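Local coordinates for protein thiol-disulfide oxidoreductase (Bacteroides thetaiotaomicron, PDB 3FW2) that is assigned to the TlpA-like thiol-disulfide oxidoreductases, with a presumed redox role, this chain being its C-terminal thioredoxin-like domain, at residues 36-41 and 119-124; 29-34 and 71-76; 10-15 and 127-132; 42-47 and 115-120. All coordinates share one frame; numbering follows the deposited sequence.

Contact 1 (36-41 and 119-124); sequences LLINFW and ANILLS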
loop_
_atom_site.group_PDB
_atom_site.type_symbol
_atom_site.label_atom_id
_atom_site.label_comp_id
_atom_site.label_asym_id
_atom_site.label_seq_id
_atom_site.Cartn_x
_atom_site.Cartn_y
_atom_site.Cartn_z
ATOM N N LEU A 36 -17.046 6.945 15.097
ATOM C CA LEU A 36 -16.325 5.755 14.673
ATOM C C LEU A 36 -14.916 6.116 14.225
ATOM O O LEU A 36 -14.740 6.921 13.330
ATOM C CB LEU A 36 -17.083 5.039 13.568
ATOM C CG LEU A 36 -16.513 3.741 13.027
ATOM C CD1 LEU A 36 -16.396 2.634 14.066
ATOM C CD2 LEU A 36 -17.373 3.296 11.795
ATOM N N LEU A 37 -13.924 5.476 14.860
ATOM C CA LEU A 37 -12.533 5.574 14.477
ATOM C C LEU A 37 -12.190 4.354 13.644
ATOM O O LEU A 37 -12.241 3.231 14.133
ATOM C CB LEU A 37 -11.646 5.595 15.711
ATOM C CG LEU A 37 -10.143 5.683 15.426
ATOM C CD1 LEU A 37 -9.705 6.984 14.728
ATOM C CD2 LEU A 37 -9.359 5.529 16.721
ATOM N N ILE A 38 -11.828 4.617 12.392
ATOM C CA ILE A 38 -11.535 3.573 11.388
ATOM C C ILE A 38 -10.061 3.608 11.102
ATOM O O ILE A 38 -9.539 4.692 10.772
ATOM C CB ILE A 38 -12.269 3.782 10.088
ATOM C CG1 ILE A 38 -13.796 3.747 10.292
ATOM C CG2 ILE A 38 -11.887 2.714 9.086
ATOM C CD1 ILE A 38 -14.572 3.997 8.958
ATOM N N ASN A 39 -9.356 2.496 11.375
ATOM C CA ASN A 39 -7.925 2.399 11.068
ATOM C C ASN A 39 -7.669 1.444 9.904
ATOM O O ASN A 39 -8.280 0.348 9.803
ATOM C CB ASN A 39 -7.091 2.050 12.290
ATOM C CG ASN A 39 -7.201 0.578 12.696
ATOM O OD1 ASN A 39 -6.284 -0.250 12.424
ATOM N ND2 ASN A 39 -8.266 0.251 13.329
ATOM N N PHE A 40 -6.769 1.840 9.037
ATOM C CA PHE A 40 -6.412 1.063 7.862
ATOM C C PHE A 40 -4.968 0.538 7.999
ATOM O O PHE A 40 -4.069 1.258 8.448
ATOM C CB PHE A 40 -6.438 1.930 6.611
ATOM C CG PHE A 40 -7.816 2.437 6.222
ATOM C CD1 PHE A 40 -8.610 1.726 5.359
ATOM C CD2 PHE A 40 -8.318 3.583 6.773
ATOM C CE1 PHE A 40 -9.875 2.191 4.989
ATOM C CE2 PHE A 40 -9.604 4.029 6.405
ATOM C CZ PHE A 40 -10.346 3.315 5.515
ATOM N N TRP A 41 -4.764 -0.724 7.618
ATOM C CA TRP A 41 -3.494 -1.389 7.848
ATOM C C TRP A 41 -3.420 -2.599 6.920
ATOM O O TRP A 41 -4.373 -2.908 6.188
ATOM C CB TRP A 41 -3.414 -1.871 9.306
ATOM C CG TRP A 41 -4.392 -2.948 9.663
ATOM C CD1 TRP A 41 -5.748 -2.819 9.798
ATOM C CD2 TRP A 41 -4.107 -4.344 9.851
ATOM N NE1 TRP A 41 -6.314 -4.029 10.085
ATOM C CE2 TRP A 41 -5.346 -4.985 10.116
ATOM C CE3 TRP A 41 -2.941 -5.096 9.856
ATOM C CZ2 TRP A 41 -5.430 -6.352 10.391
ATOM C CZ3 TRP A 41 -3.017 -6.443 10.114
ATOM C CH2 TRP A 41 -4.257 -7.063 10.355
ATOM N N ALA A 119 -3.243 4.358 8.133
ATOM C CA ALA A 119 -4.033 5.582 8.007
ATOM C C ALA A 119 -5.194 5.437 8.959
ATOM O O ALA A 119 -5.514 4.330 9.372
ATOM C CB ALA A 119 -4.593 5.735 6.526
ATOM N N ASN A 120 -5.855 6.554 9.290
ATOM C CA ASN A 120 -7.124 6.477 10.001
ATOM C C ASN A 120 -8.076 7.625 9.628
ATOM O O ASN A 120 -7.708 8.592 8.932
ATOM C CB ASN A 120 -6.927 6.328 11.508
ATOM C CG ASN A 120 -6.341 7.542 12.139
ATOM O OD1 ASN A 120 -6.787 8.642 11.860
ATOM N ND2 ASN A 120 -5.361 7.344 13.050
ATOM N N ILE A 121 -9.320 7.476 10.036
ATOM C CA ILE A 121 -10.337 8.465 9.766
ATOM C C ILE A 121 -11.343 8.382 10.883
ATOM O O ILE A 121 -11.640 7.287 11.369
ATOM C CB ILE A 121 -10.969 8.304 8.361
ATOM C CG1 ILE A 121 -11.889 9.495 8.048
ATOM C CG2 ILE A 121 -11.800 7.035 8.255
ATOM C CD1 ILE A 121 -12.274 9.645 6.569
ATOM N N LEU A 122 -11.867 9.526 11.287
ATOM C CA LEU A 122 -12.804 9.624 12.418
ATOM C C LEU A 122 -14.097 10.197 11.913
ATOM O O LEU A 122 -14.079 11.239 11.299
ATOM C CB LEU A 122 -12.215 10.513 13.493
ATOM C CG LEU A 122 -13.018 10.788 14.767
ATOM C CD1 LEU A 122 -13.282 9.446 15.544
ATOM C CD2 LEU A 122 -12.261 11.771 15.649
ATOM N N LEU A 123 -15.184 9.472 12.177
ATOM C CA LEU A 123 -16.519 9.860 11.763
ATOM C C LEU A 123 -17.364 10.235 12.944
ATOM O O LEU A 123 -17.339 9.568 13.969
ATOM C CB LEU A 123 -17.192 8.709 11.061
ATOM C CG LEU A 123 -16.444 7.991 9.931
ATOM C CD1 LEU A 123 -17.326 6.910 9.178
ATOM C CD2 LEU A 123 -15.960 9.095 8.958
ATOM N N SER A 124 -18.208 11.247 12.758
ATOM C CA SER A 124 -19.260 11.510 13.741
ATOM C C SER A 124 -20.346 10.414 13.648
ATOM O O SER A 124 -20.361 9.608 12.692
ATOM C CB SER A 124 -19.803 12.939 13.504
ATOM O OG SER A 124 -20.670 12.924 12.401
#

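Contact 2 (29-34 and 71-76); sequences DAFKQK and GMLGIS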
loop_
_atom_site.group_PDB
_atom_site.type_symbol
_atom_site.label_atom_id
_atom_site.label_comp_id
_atom_site.label_asym_id
_atom_site.label_seq_id
_atom_site.Cartn_x
_atom_site.Cartn_y
_atom_site.Cartn_z
ATOM N N ASP A 29 -24.676 -2.854 14.432
ATOM C CA ASP A 29 -25.075 -2.644 15.818
ATOM C C ASP A 29 -23.973 -2.151 16.734
ATOM O O ASP A 29 -24.242 -1.395 17.654
ATOM C CB ASP A 29 -25.641 -3.934 16.410
ATOM C CG ASP A 29 -26.989 -4.333 15.805
ATOM O OD1 ASP A 29 -27.699 -3.510 15.131
ATOM O OD2 ASP A 29 -27.352 -5.505 16.047
ATOM N N ALA A 30 -22.742 -2.605 16.504
ATOM C CA ALA A 30 -21.625 -2.214 17.358
ATOM C C ALA A 30 -21.368 -0.714 17.271
ATOM O O ALA A 30 -20.816 -0.146 18.214
ATOM C CB ALA A 30 -20.372 -2.968 16.983
ATOM N N PHE A 31 -21.769 -0.092 16.147
ATOM C CA PHE A 31 -21.383 1.276 15.862
ATOM C C PHE A 31 -22.501 2.238 15.728
ATOM O O PHE A 31 -22.288 3.436 15.740
ATOM C CB PHE A 31 -20.593 1.291 14.561
ATOM C CG PHE A 31 -19.406 0.382 14.562
ATOM C CD1 PHE A 31 -18.605 0.256 15.665
ATOM C CD2 PHE A 31 -19.122 -0.390 13.443
ATOM C CE1 PHE A 31 -17.468 -0.587 15.642
ATOM C CE2 PHE A 31 -18.028 -1.231 13.412
ATOM C CZ PHE A 31 -17.211 -1.354 14.531
ATOM N N LYS A 32 -23.728 1.748 15.602
ATOM C CA LYS A 32 -24.822 2.692 15.397
ATOM C C LYS A 32 -24.974 3.673 16.552
ATOM O O LYS A 32 -24.865 3.332 17.717
ATOM C CB LYS A 32 -26.159 1.970 15.130
ATOM C CG LYS A 32 -26.663 1.169 16.234
ATOM C CD LYS A 32 -27.907 0.355 15.743
ATOM C CE LYS A 32 -28.401 -0.594 16.853
ATOM N NZ LYS A 32 -29.520 -1.517 16.428
ATOM N N GLN A 33 -25.181 4.922 16.194
ATOM C CA GLN A 33 -25.295 6.026 17.142
ATOM C C GLN A 33 -24.008 6.365 17.875
ATOM O O GLN A 33 -24.025 7.142 18.817
ATOM C CB GLN A 33 -26.462 5.859 18.138
ATOM C CG GLN A 33 -27.829 6.226 17.592
ATOM C CD GLN A 33 -28.122 5.663 16.207
ATOM O OE1 GLN A 33 -28.315 4.445 16.032
ATOM N NE2 GLN A 33 -28.172 6.553 15.209
ATOM N N LYS A 34 -22.889 5.818 17.411
ATOM C CA LYS A 34 -21.583 6.177 17.934
ATOM C C LYS A 34 -20.731 6.845 16.841
ATOM O O LYS A 34 -20.896 6.586 15.669
ATOM C CB LYS A 34 -20.847 4.913 18.386
ATOM C CG LYS A 34 -21.627 4.096 19.416
ATOM C CD LYS A 34 -20.669 3.128 20.129
ATOM C CE LYS A 34 -21.388 2.170 21.027
ATOM N NZ LYS A 34 -20.384 1.193 21.562
ATOM N N GLY A 71 -16.797 4.010 18.819
ATOM C CA GLY A 71 -16.485 2.676 18.359
ATOM C C GLY A 71 -15.222 2.661 17.501
ATOM O O GLY A 71 -14.788 3.709 17.021
HETATM N N MSE A 72 -14.659 1.466 17.305
HETATM C CA MSE A 72 -13.432 1.290 16.509
HETATM C C MSE A 72 -13.581 0.171 15.485
HETATM O O MSE A 72 -14.128 -0.932 15.775
HETATM C CB MSE A 72 -12.248 0.982 17.430
HETATM C CG MSE A 72 -11.902 2.115 18.297
HETATM SE SE MSE A 72 -10.493 1.547 19.608
HETATM C CE MSE A 72 -9.037 1.019 18.390
ATOM N N LEU A 73 -13.051 0.397 14.282
ATOM C CA LEU A 73 -13.103 -0.609 13.232
ATOM C C LEU A 73 -11.739 -0.618 12.520
ATOM O O LEU A 73 -11.319 0.408 12.031
ATOM C CB LEU A 73 -14.147 -0.256 12.157
ATOM C CG LEU A 73 -14.286 -1.218 10.982
ATOM C CD1 LEU A 73 -14.638 -2.634 11.450
ATOM C CD2 LEU A 73 -15.325 -0.652 9.978
ATOM N N GLY A 74 -11.153 -1.797 12.365
ATOM C CA GLY A 74 -9.934 -1.962 11.588
ATOM C C GLY A 74 -10.308 -2.515 10.229
ATOM O O GLY A 74 -11.015 -3.525 10.121
ATOM N N ILE A 75 -9.798 -1.860 9.199
ATOM C CA ILE A 75 -9.950 -2.281 7.819
ATOM C C ILE A 75 -8.596 -2.660 7.257
ATOM O O ILE A 75 -7.681 -1.823 7.177
ATOM C CB ILE A 75 -10.568 -1.193 6.969
ATOM C CG1 ILE A 75 -11.978 -0.844 7.493
ATOM C CG2 ILE A 75 -10.602 -1.640 5.517
ATOM C CD1 ILE A 75 -12.750 0.178 6.710
ATOM N N SER A 76 -8.432 -3.923 6.906
ATOM C CA SER A 76 -7.181 -4.382 6.336
ATOM C C SER A 76 -7.173 -4.378 4.827
ATOM O O SER A 76 -8.189 -4.704 4.187
ATOM C CB SER A 76 -6.854 -5.787 6.790
ATOM O OG SER A 76 -5.641 -6.261 6.176
#

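Contact 3 (10-15 and 127-132); sequences YAPFFS and GKILAK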
loop_
_atom_site.group_PDB
_atom_site.type_symbol
_atom_site.label_atom_id
_atom_site.label_comp_id
_atom_site.label_asym_id
_atom_site.label_seq_id
_atom_site.Cartn_x
_atom_site.Cartn_y
_atom_site.Cartn_z
ATOM N N TYR A 10 -19.840 13.557 4.034
ATOM C CA TYR A 10 -20.333 12.304 4.576
ATOM C C TYR A 10 -19.443 11.165 4.089
ATOM O O TYR A 10 -19.072 11.140 2.917
ATOM C CB TYR A 10 -21.765 12.067 4.119
ATOM C CG TYR A 10 -22.783 12.904 4.838
ATOM C CD1 TYR A 10 -23.011 12.720 6.210
ATOM C CD2 TYR A 10 -23.555 13.844 4.156
ATOM C CE1 TYR A 10 -23.980 13.444 6.885
ATOM C CE2 TYR A 10 -24.529 14.587 4.826
ATOM C CZ TYR A 10 -24.735 14.382 6.193
ATOM O OH TYR A 10 -25.695 15.108 6.887
ATOM N N ALA A 11 -19.121 10.238 4.998
ATOM C CA ALA A 11 -18.263 9.076 4.704
ATOM C C ALA A 11 -18.796 8.278 3.485
ATOM O O ALA A 11 -19.956 7.938 3.469
ATOM C CB ALA A 11 -18.235 8.141 5.941
ATOM N N PRO A 12 -17.928 7.928 2.511
ATOM C CA PRO A 12 -18.357 6.949 1.496
ATOM C C PRO A 12 -18.845 5.623 2.083
ATOM O O PRO A 12 -18.347 5.155 3.140
ATOM C CB PRO A 12 -17.084 6.710 0.659
ATOM C CG PRO A 12 -16.275 8.026 0.802
ATOM C CD PRO A 12 -16.563 8.438 2.255
ATOM N N PHE A 13 -19.817 5.017 1.420
ATOM C CA PHE A 13 -20.334 3.755 1.925
ATOM C C PHE A 13 -19.281 2.675 1.894
ATOM O O PHE A 13 -18.431 2.644 0.980
ATOM C CB PHE A 13 -21.495 3.318 1.075
ATOM C CG PHE A 13 -22.105 2.042 1.510
ATOM C CD1 PHE A 13 -22.844 1.974 2.674
ATOM C CD2 PHE A 13 -22.001 0.932 0.715
ATOM C CE1 PHE A 13 -23.452 0.750 3.055
ATOM C CE2 PHE A 13 -22.607 -0.266 1.090
ATOM C CZ PHE A 13 -23.299 -0.355 2.240
ATOM N N PHE A 14 -19.301 1.830 2.913
ATOM C CA PHE A 14 -18.622 0.574 2.824
ATOM C C PHE A 14 -19.426 -0.512 3.503
ATOM O O PHE A 14 -20.231 -0.229 4.373
ATOM C CB PHE A 14 -17.214 0.644 3.449
ATOM C CG PHE A 14 -17.244 0.935 4.894
ATOM C CD1 PHE A 14 -17.099 2.222 5.337
ATOM C CD2 PHE A 14 -17.385 -0.118 5.843
ATOM C CE1 PHE A 14 -17.153 2.525 6.712
ATOM C CE2 PHE A 14 -17.446 0.172 7.187
ATOM C CZ PHE A 14 -17.316 1.489 7.628
ATOM N N SER A 15 -19.174 -1.742 3.073
ATOM C CA SER A 15 -19.750 -2.923 3.641
ATOM C C SER A 15 -18.762 -4.032 3.421
ATOM O O SER A 15 -18.556 -4.468 2.294
ATOM C CB SER A 15 -21.084 -3.263 2.960
ATOM O OG SER A 15 -21.622 -4.506 3.399
ATOM N N GLY A 127 -22.044 10.101 10.381
ATOM C CA GLY A 127 -21.239 9.750 9.241
ATOM C C GLY A 127 -20.354 10.854 8.701
ATOM O O GLY A 127 -19.659 10.656 7.697
ATOM N N LYS A 128 -20.350 12.021 9.334
ATOM C CA LYS A 128 -19.556 13.141 8.825
ATOM C C LYS A 128 -18.073 12.883 9.134
ATOM O O LYS A 128 -17.784 12.419 10.226
ATOM C CB LYS A 128 -19.925 14.424 9.554
ATOM C CG LYS A 128 -19.859 15.619 8.729
ATOM C CD LYS A 128 -21.179 15.736 7.911
ATOM C CE LYS A 128 -22.383 16.073 8.774
ATOM N NZ LYS A 128 -23.598 16.272 7.927
ATOM N N ILE A 129 -17.179 13.237 8.216
ATOM C CA ILE A 129 -15.755 13.093 8.395
ATOM C C ILE A 129 -15.230 14.227 9.251
ATOM O O ILE A 129 -15.215 15.419 8.806
ATOM C CB ILE A 129 -15.008 13.020 7.065
ATOM C CG1 ILE A 129 -15.456 11.769 6.303
ATOM C CG2 ILE A 129 -13.452 12.993 7.294
ATOM C CD1 ILE A 129 -15.019 11.726 4.863
ATOM N N LEU A 130 -14.821 13.861 10.470
ATOM C CA LEU A 130 -14.290 14.819 11.456
ATOM C C LEU A 130 -12.790 15.086 11.336
ATOM O O LEU A 130 -12.342 16.228 11.494
ATOM C CB LEU A 130 -14.617 14.383 12.887
ATOM C CG LEU A 130 -16.083 14.169 13.248
ATOM C CD1 LEU A 130 -16.238 13.578 14.682
ATOM C CD2 LEU A 130 -16.847 15.526 13.079
ATOM N N ALA A 131 -12.004 14.057 11.075
ATOM C CA ALA A 131 -10.558 14.172 11.026
ATOM C C ALA A 131 -9.981 12.951 10.359
ATOM O O ALA A 131 -10.615 11.914 10.288
ATOM C CB ALA A 131 -9.981 14.259 12.449
ATOM N N LYS A 132 -8.774 13.113 9.849
ATOM C CA LYS A 132 -8.031 12.025 9.252
ATOM C C LYS A 132 -6.620 11.987 9.808
ATOM O O LYS A 132 -5.994 13.057 10.059
ATOM C CB LYS A 132 -7.951 12.198 7.740
ATOM C CG LYS A 132 -9.278 12.144 7.027
ATOM C CD LYS A 132 -9.261 12.766 5.631
ATOM C CE LYS A 132 -8.459 11.947 4.675
ATOM N NZ LYS A 132 -9.072 11.950 3.247
#

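Contact 4 (42-47 and 115-120); sequences ASWNDS and YKIPAN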
loop_
_atom_site.group_PDB
_atom_site.type_symbol
_atom_site.label_atom_id
_atom_site.label_comp_id
_atom_site.label_asym_id
_atom_site.label_seq_id
_atom_site.Cartn_x
_atom_site.Cartn_y
_atom_site.Cartn_z
ATOM N N ALA A 42 -2.302 -3.306 6.965
ATOM C CA ALA A 42 -2.202 -4.623 6.353
ATOM C C ALA A 42 -1.107 -5.435 6.984
ATOM O O ALA A 42 -0.057 -4.906 7.405
ATOM C CB ALA A 42 -1.921 -4.530 4.838
ATOM N N SER A 43 -1.287 -6.755 7.037
ATOM C CA SER A 43 -0.260 -7.610 7.616
ATOM C C SER A 43 1.034 -7.616 6.796
ATOM O O SER A 43 2.118 -7.900 7.294
ATOM C CB SER A 43 -0.812 -9.040 7.833
ATOM O OG SER A 43 -0.711 -9.802 6.636
ATOM N N TRP A 44 0.924 -7.365 5.507
ATOM C CA TRP A 44 2.074 -7.247 4.633
ATOM C C TRP A 44 2.843 -5.909 4.793
ATOM O O TRP A 44 3.869 -5.660 4.076
ATOM C CB TRP A 44 1.660 -7.478 3.160
ATOM C CG TRP A 44 0.571 -6.597 2.577
ATOM C CD1 TRP A 44 -0.722 -6.963 2.340
ATOM C CD2 TRP A 44 0.696 -5.249 2.121
ATOM N NE1 TRP A 44 -1.400 -5.925 1.765
ATOM C CE2 TRP A 44 -0.551 -4.863 1.615
ATOM C CE3 TRP A 44 1.762 -4.322 2.074
ATOM C CZ2 TRP A 44 -0.798 -3.575 1.084
ATOM C CZ3 TRP A 44 1.503 -3.031 1.536
ATOM C CH2 TRP A 44 0.241 -2.679 1.068
ATOM N N ASN A 45 2.372 -5.043 5.718
ATOM C CA ASN A 45 3.114 -3.843 6.093
ATOM C C ASN A 45 3.251 -3.737 7.600
ATOM O O ASN A 45 2.689 -2.872 8.206
ATOM C CB ASN A 45 2.376 -2.620 5.537
ATOM C CG ASN A 45 3.112 -1.338 5.787
ATOM O OD1 ASN A 45 4.283 -1.253 5.521
ATOM N ND2 ASN A 45 2.409 -0.354 6.298
ATOM N N ASP A 46 4.031 -4.625 8.182
ATOM C CA ASP A 46 4.235 -4.650 9.652
ATOM C C ASP A 46 5.462 -3.781 9.888
ATOM O O ASP A 46 6.541 -4.262 10.283
ATOM C CB ASP A 46 4.453 -6.123 10.116
ATOM C CG ASP A 46 4.447 -6.274 11.640
ATOM O OD1 ASP A 46 4.211 -5.270 12.327
ATOM O OD2 ASP A 46 4.722 -7.408 12.130
ATOM N N SER A 47 5.288 -2.484 9.649
ATOM C CA SER A 47 6.345 -1.512 9.689
ATOM C C SER A 47 6.464 -0.898 11.085
ATOM O O SER A 47 5.611 -1.091 11.953
ATOM C CB SER A 47 5.993 -0.392 8.712
ATOM O OG SER A 47 4.805 0.227 9.151
ATOM N N TYR A 115 -3.631 6.822 0.699
ATOM C CA TYR A 115 -2.423 7.008 -0.051
ATOM C C TYR A 115 -1.216 6.340 0.565
ATOM O O TYR A 115 -0.191 6.185 -0.091
ATOM C CB TYR A 115 -2.163 8.500 -0.273
ATOM C CG TYR A 115 -2.042 9.323 0.961
ATOM C CD1 TYR A 115 -0.836 9.379 1.680
ATOM C CD2 TYR A 115 -3.124 10.109 1.411
ATOM C CE1 TYR A 115 -0.715 10.213 2.847
ATOM C CE2 TYR A 115 -3.001 10.889 2.582
ATOM C CZ TYR A 115 -1.812 10.955 3.255
ATOM O OH TYR A 115 -1.679 11.746 4.379
ATOM N N LYS A 116 -1.359 5.966 1.826
ATOM C CA LYS A 116 -0.362 5.210 2.546
ATOM C C LYS A 116 -1.018 4.492 3.703
ATOM O O LYS A 116 -2.104 4.897 4.175
ATOM C CB LYS A 116 0.815 6.110 2.992
ATOM C CG LYS A 116 0.571 6.989 4.180
ATOM C CD LYS A 116 1.897 7.794 4.703
ATOM C CE LYS A 116 3.132 6.912 4.783
ATOM N NZ LYS A 116 4.174 7.183 5.925
ATOM N N ILE A 117 -0.359 3.435 4.209
ATOM C CA ILE A 117 -0.791 2.824 5.475
ATOM C C ILE A 117 0.368 2.803 6.435
ATOM O O ILE A 117 1.519 2.745 6.018
ATOM C CB ILE A 117 -1.406 1.418 5.305
ATOM C CG1 ILE A 117 -0.522 0.582 4.354
ATOM C CG2 ILE A 117 -2.861 1.545 4.814
ATOM C CD1 ILE A 117 -0.840 -0.969 4.323
ATOM N N PRO A 118 0.078 2.912 7.744
ATOM C CA PRO A 118 -1.233 3.064 8.342
ATOM C C PRO A 118 -1.914 4.359 8.017
ATOM O O PRO A 118 -1.256 5.395 7.706
ATOM C CB PRO A 118 -0.946 3.022 9.847
ATOM C CG PRO A 118 0.467 3.431 9.940
ATOM C CD PRO A 118 1.129 2.837 8.765
ATOM N N ALA A 119 -3.243 4.358 8.133
ATOM C CA ALA A 119 -4.033 5.582 8.007
ATOM C C ALA A 119 -5.194 5.437 8.959
ATOM O O ALA A 119 -5.514 4.330 9.372
ATOM C CB ALA A 119 -4.593 5.735 6.526
ATOM N N ASN A 120 -5.855 6.554 9.290
ATOM C CA ASN A 120 -7.124 6.477 10.001
ATOM C C ASN A 120 -8.076 7.625 9.628
ATOM O O ASN A 120 -7.708 8.592 8.932
ATOM C CB ASN A 120 -6.927 6.328 11.508
ATOM C CG ASN A 120 -6.341 7.542 12.139
ATOM O OD1 ASN A 120 -6.787 8.642 11.860
ATOM N ND2 ASN A 120 -5.361 7.344 13.050
#

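Contact 1 (36-41 and 119-124)
Leu36 to Phe40 pair with Leu123 to Ala119 as two antiparallel strands in the middle of the five-stranded mixed sheet. The strand axes come within 4.6 Å, at 165° between their directions. Three hydrogen-bonded pairs, Leu36-Leu123, Ile38-Ile121 and Phe40-Ala119, supply six backbone bonds. That from Phe40 N to Ala119 O is almost straight (2.8 Å, 177°), whereas the return bond from Ala119 N to Phe40 O is stretched to 3.2 Å at the end of the pairing. On the sheet face carrying these pairs, Ile38 and Ile121 run side by side, Ile38 CB meeting Ile121 CG2 at 3.8 Å. The far end of Ile38 reaches on diagonally, its CD1 lying 4.0 Å from CD1 of Leu123. With CG placed beside its own backbone N (chi1 -66°), the Phe40 ring turns an edge to the partner strand: Ala119 O lies in the ring plane, and CE2 is 4.2 Å from Ile121 CG2. The other face bears the non-hydrogen-bonded pairs Leu37-Leu122 and Asn39-Asn120. There Leu37 CB touches Leu122 CD1 at 4.2 Å, and Leu57 of helix 48-64 packs on Leu37 and Asn39. Asn120 sits tight against the backbone, its CB 3.2 Å from Ile38 O, while its ND2 is bonded to Leu134 O. Strand 35-41 also pairs in parallel with 70-76 on its other side. A central strand with one parallel and one antiparallel neighbour, covered by helices, is the core of the thioredoxin fold.

Contact 2 (29-34 and 71-76)
Phe31 and Gly71 account for most of the buried surface, with Leu73 and Lys34 contributing less. From a loop before strand 35-41, the Phe31 ring leans obliquely on strand 70-76. Its leading atoms meet main chain as much as side chain: Phe31 CZ is 3.4 Å from Met72 O (a selenomethionine), and CD1 is 4.2 Å from Gly71 CA. Because Gly71 has no side chain, the ring can settle directly against the strand. Further along, the ring crosses Leu73 at about a right angle, Phe31 CZ lying 4.0 Å from Leu73 CB. Ala30 CB lies over one ring face, toward the rim. The loop is held in shape by a type II turn from Phe31 to Lys34, closed by the 3.0 Å bond from Lys34 N to Phe31 O. Beyond the turn, Lys34 passes alongside Gly71 with CB 4.2 Å from Gly71 N; its extended chain carries NZ on to Asn67 O. Leu36 and Glu96, on the strands flanking 70-76, also touch Phe31. No hydrogen bond links the two segments, and Gly71 and Leu73 form backbone bonds with strand 35-41 instead, which implies that the loop is seated chiefly by packing and burial of the Phe31 ring, with a smaller share from the Lys34 chain.

Contact 3 (10-15 and 127-132)
Lys128 folds back over Tyr10, laying the aliphatic part of its chain on the phenol ring. Its CD is 4.1 Å from the ring centroid and 25° off the normal, a CH-pi contact over one face that is offset toward the rim. A bend at chi2 (82°), repeated at chi3, curls the chain across the ring instead of letting it run outward. The terminal NZ is modelled so close to the phenol end that its exact position is doubtful. The backbones meet in a single bridge between Tyr10 and Lys128. The hydrogen bond between the two segments runs from Ala11 N to Gly127 O, 2.8 Å long and 164° at the hydrogen, and Ile129 pairs with Lys9 just before the loop segment. Gly127 O also receives a weaker CA-H contact from Tyr10 CA at 3.6 Å. Ala11 CB packs on Gly127 O at 3.4 Å. Gly127 has a positive phi, a conformation suited to glycine, and its carbonyl points to the 10-15 loop. Deeper in, Ile129 extends CD1 to within 4.2 Å of Ala11 CA and 4.5 Å of Pro12 CD. Beyond Ile129 the strand carries a classic beta bulge, in which Leu130 and Ala131 both face Leu122. The N-terminal loop thus runs past the start of outer strand 129-132: Ala11 leans on Leu123 of strand 119-123, Pro12 and Phe14 reach helix 107-111, and Pro12 O is bonded to Tyr112 OH.

Contact 4 (42-47 and 115-120)
The Trp44 indole receives Ile117 CD1 and Ala42 CB on the same face: the methyl of Ile117 stands 4.3 Å from the six-membered-ring centroid, 27° off its normal, and Ala42 CB lies 3.4 Å above the plane, offset toward the rim. Trp44 NE1 is bonded to Leu77 O. Ile117 crosses the ring at about a right angle, and its CD1 is wedged among three residues, 3.8 Å each from Ala42 CB, Trp44 CH2 and Asn45 CB. Its chi1 of 45° sets CG1 between backbone N and carbonyl carbon, aiming the methyl into the type I turn from Ala42 to Asn45. Asn45 slides past it in the opposite sense, its ND2 3.6 Å from Ile117 CG1 and 3.2 Å from Ile117 O. The peptide before Pro118 is cis, as in the thioredoxin fold generally, where this proline faces the loop that ordinarily holds the CXXC motif; here the residue after Trp44, the usual place of its first cysteine, is Asn45. Pro118 CD comes 4.2 Å from Asn45 ND2, and its ring packs on helix 48-64. Asn45 OD1 is bonded to Asn45 ND2 of the second subunit, whose Lys116 packs on Trp44.

How the contacts relate
Contact 1 is central, its midpoint about 4 Å from the centre of the chain, and the others adjoin it. Contact 2 lies about 9 Å away, centre to centre, on the neighbouring strand, joined by Asn39 O to Ile75 N at 2.7 Å. Contact 3, equally far, meets it through Leu122 N and Ala131 O, 2.9 Å apart. Contact 4, about 13 Å from contact 1, shares Ala119 and Asn120 and occupies the sheet end where thioredoxins place their redox site; contacts 2 and 3 are each about 19 Å from it. Acetate, probably from crystallisation, is bound about 3 Å from the Asn120 side chain, and acetate also lies about 4 Å from that of Pro118 (nearest atoms).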